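Local coordinates for armadillo repeat protein arm00016 (Synthetic construct, PDB 4D4E) that is a computationally designed repeat scaffold, probably meant to bind extended peptides in a modular, repeat-by-repeat manner, at residues 60-64 with 100-104. Residues are numbered along the deposited sequence; the frame is centred on the assembly and turned at random.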
loop_
_atom_site.group_PDB
_atom_site.type_symbol
_atom_site.label_atom_id
_atom_site.label_comp_id
_atom_site.label_asym_id
_atom_site.label_seq_id
_atom_site.Cartn_x
_atom_site.Cartn_y
_atom_site.Cartn_z
ATOM N N VAL A 60 10.121 -2.373 -13.415
ATOM C CA VAL A 60 9.179 -1.245 -13.588
ATOM C C VAL A 60 8.670 -1.155 -15.042
ATOM O O VAL A 60 7.517 -0.772 -15.283
ATOM C CB VAL A 60 9.874 0.106 -13.215
ATOM C CG1 VAL A 60 8.974 1.299 -13.530
ATOM C CG2 VAL A 60 10.242 0.119 -11.742
ATOM N N LYS A 61 9.554 -1.429 -16.006
ATOM C CA LYS A 61 9.188 -1.343 -17.393
ATOM C C LYS A 61 8.188 -2.429 -17.797
ATOM O O LYS A 61 7.435 -2.228 -18.753
ATOM C CB LYS A 61 10.423 -1.399 -18.278
ATOM C CG LYS A 61 10.133 -1.086 -19.725
ATOM C CD LYS A 61 11.076 -1.877 -20.616
ATOM C CE LYS A 61 10.447 -2.205 -21.965
ATOM N NZ LYS A 61 11.187 -3.384 -22.467
ATOM N N LEU A 62 8.178 -3.562 -17.082
ATOM C CA LEU A 62 7.173 -4.623 -17.285
ATOM C C LEU A 62 5.755 -4.241 -16.868
ATOM O O LEU A 62 4.816 -4.971 -17.201
ATOM C CB LEU A 62 7.582 -5.929 -16.548
ATOM C CG LEU A 62 8.738 -6.734 -17.161
ATOM C CD1 LEU A 62 9.128 -7.940 -16.327
ATOM C CD2 LEU A 62 8.411 -7.117 -18.619
ATOM N N LEU A 63 5.603 -3.119 -16.141
ATOM C CA LEU A 63 4.306 -2.654 -15.671
ATOM C C LEU A 63 3.513 -2.071 -16.813
ATOM O O LEU A 63 2.350 -1.782 -16.652
ATOM C CB LEU A 63 4.417 -1.608 -14.540
ATOM C CG LEU A 63 5.230 -2.012 -13.301
ATOM C CD1 LEU A 63 5.239 -0.946 -12.191
ATOM C CD2 LEU A 63 4.790 -3.403 -12.800
ATOM N N ASP A 64 4.149 -1.917 -17.966
ATOM C CA ASP A 64 3.418 -1.527 -19.182
ATOM C C ASP A 64 3.207 -2.636 -20.194
ATOM O O ASP A 64 2.677 -2.384 -21.268
ATOM C CB ASP A 64 4.111 -0.376 -19.868
ATOM C CG ASP A 64 3.625 0.899 -19.371
ATOM O OD1 ASP A 64 2.376 1.048 -19.349
ATOM O OD2 ASP A 64 4.477 1.711 -18.941
ATOM N N PRO A 100 3.825 4.485 -12.485
ATOM C CA PRO A 100 3.125 3.308 -13.055
ATOM C C PRO A 100 2.335 2.557 -12.008
ATOM O O PRO A 100 1.299 1.992 -12.372
ATOM C CB PRO A 100 4.258 2.414 -13.575
ATOM C CG PRO A 100 5.481 3.274 -13.562
ATOM C CD PRO A 100 5.292 4.356 -12.564
ATOM N N LEU A 101 2.795 2.523 -10.741
ATOM C CA LEU A 101 1.999 1.775 -9.734
ATOM C C LEU A 101 0.637 2.449 -9.579
ATOM O O LEU A 101 -0.377 1.796 -9.550
ATOM C CB LEU A 101 2.685 1.682 -8.378
ATOM C CG LEU A 101 3.838 0.710 -8.335
ATOM C CD1 LEU A 101 4.496 0.798 -6.955
ATOM C CD2 LEU A 101 3.382 -0.716 -8.667
ATOM N N VAL A 102 0.637 3.782 -9.552
ATOM C CA VAL A 102 -0.617 4.557 -9.388
ATOM C C VAL A 102 -1.544 4.403 -10.581
ATOM O O VAL A 102 -2.771 4.375 -10.380
ATOM C CB VAL A 102 -0.341 6.074 -9.292
ATOM C CG1 VAL A 102 -1.616 6.915 -9.485
ATOM C CG2 VAL A 102 0.341 6.377 -8.009
ATOM N N LYS A 103 -0.972 4.405 -11.796
ATOM C CA LYS A 103 -1.741 4.174 -13.022
ATOM C C LYS A 103 -2.486 2.820 -12.905
ATOM O O LYS A 103 -3.600 2.670 -13.437
ATOM C CB LYS A 103 -0.825 4.187 -14.266
ATOM C CG LYS A 103 -1.387 3.620 -15.570
ATOM C CD LYS A 103 -0.459 3.810 -16.758
ATOM C CE LYS A 103 0.914 3.153 -16.616
ATOM N NZ LYS A 103 0.942 1.771 -16.023
ATOM N N LEU A 104 -1.871 1.849 -12.218
ATOM C CA LEU A 104 -2.438 0.477 -12.211
ATOM C C LEU A 104 -3.663 0.362 -11.318
ATOM O O LEU A 104 -4.385 -0.611 -11.384
ATOM C CB LEU A 104 -1.372 -0.580 -11.870
ATOM C CG LEU A 104 -0.411 -0.743 -13.054
ATOM C CD1 LEU A 104 0.802 -1.564 -12.659
ATOM C CD2 LEU A 104 -1.085 -1.312 -14.320
#
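Lys103 NZ lies 3.7 Å from Asp64 OD1, a long salt bridge between 60-64 and 100-104. The lysine starts out extended, with CG anti to its backbone N (chi1 165°). It then bends at chi3 (60°) and chi4 (42°). The last bond turns NZ towards the Leu63 carbonyl, while Lys103 CE and NZ lie equally near Asp64 OD1. The two side chains meet at about a right angle. NZ comes to 3.9 Å from Leu63 O, too far for a hydrogen bond, though the charge may still feel the carbonyl. Both charged residues are exposed, and the bridge lies at the edge of the contact.

Apolar contacts carry the rest. Leu63 is buried and loses the most surface to the other segment. Its CD1 touches Pro100 CB at 3.8 Å, the two side chains crossing at about a right angle. The same methyl meets Leu101 CD2 at 4.0 Å. Lower on the side chain, Leu63 CB rests against Leu104 CD1 at 4.1 Å. Val60 CG1 reaches Pro100 CG at 4.0 Å. Val75 of helix 68-81 touches both Leu63 and Leu104, while Leu101 packs on helix 110-124.

The end of helix 56-61 and its 3-10 turn lie against one side of helix 98-103, the side-by-side stacking of short helices characteristic of an armadillo solenoid.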